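PDB 6UI3: cellulase from Clostridium cellulovorans, which probably cleaves internal beta-1,4 links of cellulose and, with broad specificity, of related plant polysaccharides such as xylan, through the family 5 glycoside hydrolase domain that this chain comprises. Local coordinates for residues K49-N61 and L319-V332. Sequence-based numbering, arbitrary orientation.
Sequences KKMFDTLKAAGFN and LNRKNLTFPYPELV
Met51 comes closest to Leu324 (CA to CA 6.4 Å) and Ala58 to Val332, so helix 49-58 lies alongside a chain that turns back on itself at 320-325 before entering helix 329-339. The interface is almost wholly apolar, and no direct hydrogen bond crosses it. At the start of the helix the extended Met51 side chain crosses Leu324 at about a right angle, its CG 3.6 Å from Leu324 CD2, and goes on to lay SD and CE against the aliphatic part of Arg321. One turn later the two branches of Thr54 divide the work. CG2, anti to the backbone N (OG1 at chi1 -62°), meets Phe326 CE1 at 3.6 Å, while OG1 is linked through one water to Leu324 O; that water donates to both. Ala58 CB approaches the same ring obliquely, 3.6 Å from Phe326 CZ, and Leu55 CD2 lies near the ring plane at its edge. Leu319 CD1 sits over one face of the Phe326 ring, 4.0 Å above the plane and offset toward the rim, and Leu319 CD2 packs on Leu55. Beyond the Schellman motif at Gly59, Phe60 CE1 reaches Val332 CG1 at 4.1 Å. The hairpin-like turn is shaped from within by an Asx turn at Asn320 and a G1 beta bulge in which Leu324 and Thr325 face that residue. The Arg321 guanidinium hydrogen-bonds Thr32 OG1 through NH1 and Gly30 O through NH2, while Phe60 meets Trp27 edge-to-face. In this TIM barrel the contact thus brings helix 49-58, between strands 25-29 and 62-65, against the segment after the last strand, 301-305; Phe52 packs on helix 82-96 and Leu331 on helix 280-296.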
loop_
_atom_site.group_PDB
_atom_site.type_symbol
_atom_site.label_atom_id
_atom_site.label_comp_id
_atom_site.label_asym_id
_atom_site.label_seq_id
_atom_site.Cartn_x
_atom_site.Cartn_y
_atom_site.Cartn_z
ATOM N N LYS A 49 0.180 0.439 -19.970
ATOM C CA LYS A 49 1.512 0.968 -19.706
ATOM C C LYS A 49 1.540 2.489 -19.817
ATOM O O LYS A 49 2.237 3.159 -19.047
ATOM C CB LYS A 49 2.552 0.342 -20.639
ATOM C CG LYS A 49 3.968 0.821 -20.302
ATOM C CD LYS A 49 5.026 0.105 -21.129
ATOM C CE LYS A 49 6.420 0.606 -20.805
ATOM N NZ LYS A 49 6.666 1.973 -21.322
ATOM N N LYS A 50 0.798 3.056 -20.775
ATOM C CA LYS A 50 0.794 4.508 -20.944
ATOM C C LYS A 50 0.370 5.225 -19.666
ATOM O O LYS A 50 0.846 6.333 -19.391
ATOM C CB LYS A 50 -0.098 4.911 -22.117
ATOM C CG LYS A 50 0.512 4.602 -23.470
ATOM C CD LYS A 50 -0.367 5.101 -24.612
ATOM C CE LYS A 50 0.224 4.711 -25.967
ATOM N NZ LYS A 50 -0.571 5.231 -27.120
ATOM N N MET A 51 -0.521 4.632 -18.872
ATOM C CA MET A 51 -0.876 5.249 -17.593
ATOM C C MET A 51 0.341 5.376 -16.688
ATOM O O MET A 51 0.542 6.412 -16.042
ATOM C CB MET A 51 -1.971 4.431 -16.909
ATOM C CG MET A 51 -3.267 4.430 -17.670
ATOM S SD MET A 51 -4.486 3.298 -16.975
ATOM C CE MET A 51 -5.740 3.313 -18.251
ATOM N N PHE A 52 1.159 4.323 -16.631
ATOM C CA PHE A 52 2.368 4.336 -15.819
ATOM C C PHE A 52 3.417 5.270 -16.408
ATOM O O PHE A 52 4.112 5.965 -15.663
ATOM C CB PHE A 52 2.913 2.911 -15.694
ATOM C CG PHE A 52 2.162 2.050 -14.712
ATOM C CD1 PHE A 52 0.853 1.649 -14.961
ATOM C CD2 PHE A 52 2.776 1.619 -13.545
ATOM C CE1 PHE A 52 0.172 0.850 -14.045
ATOM C CE2 PHE A 52 2.099 0.819 -12.633
ATOM C CZ PHE A 52 0.797 0.437 -12.886
ATOM N N ASP A 53 3.538 5.307 -17.740
ATOM C CA ASP A 53 4.429 6.266 -18.384
ATOM C C ASP A 53 4.086 7.682 -17.937
ATOM O O ASP A 53 4.974 8.510 -17.694
ATOM C CB ASP A 53 4.254 6.221 -19.911
ATOM C CG ASP A 53 4.664 4.908 -20.555
ATOM O OD1 ASP A 53 5.302 4.048 -19.921
ATOM O OD2 ASP A 53 4.334 4.759 -21.755
ATOM N N THR A 54 2.788 7.988 -17.869
ATOM C CA THR A 54 2.334 9.319 -17.484
ATOM C C THR A 54 2.690 9.617 -16.032
ATOM O O THR A 54 3.136 10.721 -15.704
ATOM C CB THR A 54 0.823 9.421 -17.733
ATOM O OG1 THR A 54 0.542 9.248 -19.135
ATOM C CG2 THR A 54 0.273 10.749 -17.286
ATOM N N LEU A 55 2.512 8.635 -15.149
ATOM C CA LEU A 55 2.892 8.811 -13.748
ATOM C C LEU A 55 4.392 9.041 -13.607
ATOM O O LEU A 55 4.827 9.912 -12.844
ATOM C CB LEU A 55 2.469 7.587 -12.944
ATOM C CG LEU A 55 0.974 7.363 -12.785
ATOM C CD1 LEU A 55 0.719 6.003 -12.222
ATOM C CD2 LEU A 55 0.336 8.428 -11.898
ATOM N N LYS A 56 5.198 8.251 -14.321
ATOM C CA LYS A 56 6.644 8.425 -14.255
ATOM C C LYS A 56 7.040 9.824 -14.712
ATOM O O LYS A 56 7.863 10.488 -14.071
ATOM C CB LYS A 56 7.344 7.362 -15.104
ATOM C CG LYS A 56 8.877 7.438 -15.082
ATOM C CD LYS A 56 9.440 7.065 -13.714
ATOM C CE LYS A 56 10.953 7.195 -13.661
ATOM N NZ LYS A 56 11.602 6.568 -14.836
ATOM N N ALA A 57 6.464 10.297 -15.821
ATOM C CA ALA A 57 6.835 11.619 -16.327
ATOM C C ALA A 57 6.434 12.721 -15.353
ATOM O O ALA A 57 7.064 13.788 -15.324
ATOM C CB ALA A 57 6.196 11.850 -17.701
ATOM N N ALA A 58 5.387 12.492 -14.563
ATOM C CA ALA A 58 4.917 13.455 -13.577
ATOM C C ALA A 58 5.734 13.449 -12.292
ATOM O O ALA A 58 5.543 14.333 -11.455
ATOM C CB ALA A 58 3.457 13.171 -13.222
ATOM N N GLY A 59 6.637 12.487 -12.117
ATOM C CA GLY A 59 7.533 12.469 -10.976
ATOM C C GLY A 59 7.296 11.370 -9.964
ATOM O O GLY A 59 7.977 11.355 -8.929
ATOM N N PHE A 60 6.356 10.467 -10.200
ATOM C CA PHE A 60 6.170 9.329 -9.306
ATOM C C PHE A 60 7.236 8.267 -9.553
ATOM O O PHE A 60 7.687 8.058 -10.687
ATOM C CB PHE A 60 4.781 8.718 -9.500
ATOM C CG PHE A 60 3.665 9.623 -9.053
ATOM C CD1 PHE A 60 3.009 10.442 -9.956
ATOM C CD2 PHE A 60 3.266 9.645 -7.723
ATOM C CE1 PHE A 60 1.990 11.284 -9.524
ATOM C CE2 PHE A 60 2.247 10.484 -7.297
ATOM C CZ PHE A 60 1.612 11.291 -8.199
ATOM N N ASN A 61 7.602 7.553 -8.485
ATOM C CA ASN A 61 8.649 6.548 -8.533
ATOM C C ASN A 61 8.221 5.179 -8.033
ATOM O O ASN A 61 8.994 4.221 -8.184
ATOM C CB ASN A 61 9.833 7.019 -7.670
ATOM C CG ASN A 61 11.120 6.352 -8.025
ATOM O OD1 ASN A 61 11.529 6.347 -9.188
ATOM N ND2 ASN A 61 11.811 5.833 -7.021
ATOM N N LEU A 319 -4.831 11.043 -11.390
ATOM C CA LEU A 319 -4.662 10.746 -12.807
ATOM C C LEU A 319 -6.019 10.369 -13.393
ATOM O O LEU A 319 -6.628 9.378 -12.981
ATOM C CB LEU A 319 -3.685 9.585 -12.984
ATOM C CG LEU A 319 -3.565 9.066 -14.408
ATOM C CD1 LEU A 319 -2.906 10.132 -15.302
ATOM C CD2 LEU A 319 -2.795 7.766 -14.449
ATOM N N ASN A 320 -6.512 11.169 -14.332
ATOM C CA ASN A 320 -7.726 10.803 -15.053
ATOM C C ASN A 320 -7.328 9.731 -16.063
ATOM O O ASN A 320 -6.648 10.025 -17.052
ATOM C CB ASN A 320 -8.337 12.028 -15.724
ATOM C CG ASN A 320 -9.577 11.686 -16.509
ATOM O OD1 ASN A 320 -9.675 10.601 -17.088
ATOM N ND2 ASN A 320 -10.542 12.598 -16.528
ATOM N N ARG A 321 -7.742 8.488 -15.828
ATOM C CA ARG A 321 -7.277 7.385 -16.657
ATOM C C ARG A 321 -7.929 7.339 -18.029
ATOM O O ARG A 321 -7.443 6.611 -18.893
ATOM C CB ARG A 321 -7.485 6.045 -15.944
ATOM C CG ARG A 321 -6.698 5.924 -14.643
ATOM C CD ARG A 321 -6.852 4.550 -14.004
ATOM N NE ARG A 321 -6.647 4.599 -12.569
ATOM C CZ ARG A 321 -6.944 3.597 -11.750
ATOM N NH1 ARG A 321 -7.390 2.452 -12.237
ATOM N NH2 ARG A 321 -6.805 3.747 -10.442
ATOM N N LYS A 322 -9.019 8.075 -18.244
ATOM C CA LYS A 322 -9.657 8.088 -19.554
ATOM C C LYS A 322 -8.801 8.816 -20.581
ATOM O O LYS A 322 -8.751 8.411 -21.742
ATOM C CB LYS A 322 -11.046 8.720 -19.467
ATOM C CG LYS A 322 -11.839 8.608 -20.775
ATOM C CD LYS A 322 -13.278 9.091 -20.629
ATOM C CE LYS A 322 -14.223 7.964 -20.223
ATOM N NZ LYS A 322 -15.567 8.488 -19.831
ATOM N N ASN A 323 -8.121 9.891 -20.183
ATOM C CA ASN A 323 -7.352 10.685 -21.139
ATOM C C ASN A 323 -5.946 11.006 -20.654
ATOM O O ASN A 323 -5.226 11.764 -21.328
ATOM C CB ASN A 323 -8.112 11.948 -21.557
ATOM C CG ASN A 323 -8.352 12.879 -20.419
ATOM O OD1 ASN A 323 -7.862 12.668 -19.323
ATOM N ND2 ASN A 323 -9.085 13.953 -20.679
ATOM N N LEU A 324 -5.526 10.421 -19.534
ATOM C CA LEU A 324 -4.148 10.495 -19.043
ATOM C C LEU A 324 -3.736 11.919 -18.685
ATOM O O LEU A 324 -2.640 12.371 -19.009
ATOM C CB LEU A 324 -3.141 9.880 -20.015
ATOM C CG LEU A 324 -3.434 8.489 -20.541
ATOM C CD1 LEU A 324 -2.323 8.002 -21.454
ATOM C CD2 LEU A 324 -3.567 7.600 -19.386
ATOM N N THR A 325 -4.608 12.607 -17.976
ATOM C CA THR A 325 -4.380 13.983 -17.574
ATOM C C THR A 325 -4.425 14.096 -16.060
ATOM O O THR A 325 -4.905 13.212 -15.359
ATOM C CB THR A 325 -5.449 14.905 -18.179
ATOM O OG1 THR A 325 -6.748 14.511 -17.715
ATOM C CG2 THR A 325 -5.408 14.848 -19.705
ATOM N N PHE A 326 -3.929 15.223 -15.560
ATOM C CA PHE A 326 -3.964 15.554 -14.137
ATOM C C PHE A 326 -4.812 16.803 -13.950
ATOM O O PHE A 326 -4.327 17.919 -14.178
ATOM C CB PHE A 326 -2.550 15.802 -13.596
ATOM C CG PHE A 326 -1.677 14.584 -13.598
ATOM C CD1 PHE A 326 -0.796 14.351 -14.636
ATOM C CD2 PHE A 326 -1.728 13.680 -12.558
ATOM C CE1 PHE A 326 0.005 13.232 -14.634
ATOM C CE2 PHE A 326 -0.920 12.552 -12.563
ATOM C CZ PHE A 326 -0.066 12.332 -13.588
ATOM N N PRO A 327 -6.073 16.689 -13.539
ATOM C CA PRO A 327 -6.891 17.902 -13.380
ATOM C C PRO A 327 -6.492 18.745 -12.179
ATOM O O PRO A 327 -6.859 19.919 -12.111
ATOM C CB PRO A 327 -8.322 17.364 -13.247
ATOM C CG PRO A 327 -8.155 15.981 -12.784
ATOM C CD PRO A 327 -6.872 15.458 -13.406
ATOM N N TYR A 328 -5.775 18.159 -11.227
ATOM C CA TYR A 328 -5.304 18.830 -10.011
ATOM C C TYR A 328 -3.783 18.716 -9.974
ATOM O O TYR A 328 -3.210 18.062 -9.091
ATOM C CB TYR A 328 -5.935 18.237 -8.744
ATOM C CG TYR A 328 -7.411 17.992 -8.917
ATOM C CD1 TYR A 328 -8.255 19.027 -9.268
ATOM C CD2 TYR A 328 -7.948 16.707 -8.805
ATOM C CE1 TYR A 328 -9.606 18.811 -9.494
ATOM C CE2 TYR A 328 -9.287 16.485 -9.022
ATOM C CZ TYR A 328 -10.114 17.531 -9.365
ATOM O OH TYR A 328 -11.462 17.329 -9.609
ATOM N N PRO A 329 -3.089 19.332 -10.937
ATOM C CA PRO A 329 -1.620 19.215 -10.945
ATOM C C PRO A 329 -0.993 19.791 -9.693
ATOM O O PRO A 329 0.115 19.371 -9.304
ATOM C CB PRO A 329 -1.210 19.972 -12.216
ATOM C CG PRO A 329 -2.293 21.019 -12.392
ATOM C CD PRO A 329 -3.568 20.282 -11.963
ATOM N N GLU A 330 -1.695 20.711 -9.022
ATOM C CA GLU A 330 -1.182 21.318 -7.803
ATOM C C GLU A 330 -0.956 20.279 -6.718
ATOM O O GLU A 330 -0.112 20.471 -5.839
ATOM C CB GLU A 330 -2.166 22.368 -7.284
ATOM C CG GLU A 330 -2.509 23.487 -8.260
ATOM C CD GLU A 330 -3.743 23.230 -9.149
ATOM O OE1 GLU A 330 -4.140 22.057 -9.338
ATOM O OE2 GLU A 330 -4.296 24.218 -9.653
ATOM N N LEU A 331 -1.709 19.181 -6.724
ATOM C CA LEU A 331 -1.542 18.174 -5.687
ATOM C C LEU A 331 -0.308 17.326 -5.944
ATOM O O LEU A 331 0.372 16.906 -4.999
ATOM C CB LEU A 331 -2.797 17.299 -5.587
ATOM C CG LEU A 331 -4.030 18.055 -5.112
ATOM C CD1 LEU A 331 -5.244 17.139 -5.022
ATOM C CD2 LEU A 331 -3.811 18.762 -3.775
ATOM N N VAL A 332 -0.017 17.033 -7.210
ATOM C CA VAL A 332 1.234 16.364 -7.534
ATOM C C VAL A 332 2.403 17.263 -7.162
ATOM O O VAL A 332 3.400 16.822 -6.572
ATOM C CB VAL A 332 1.266 15.977 -9.027
ATOM C CG1 VAL A 332 2.584 15.319 -9.372
ATOM C CG2 VAL A 332 0.077 15.080 -9.389
HETATM O O HOH W 1 -0.130 11.873 -20.562
#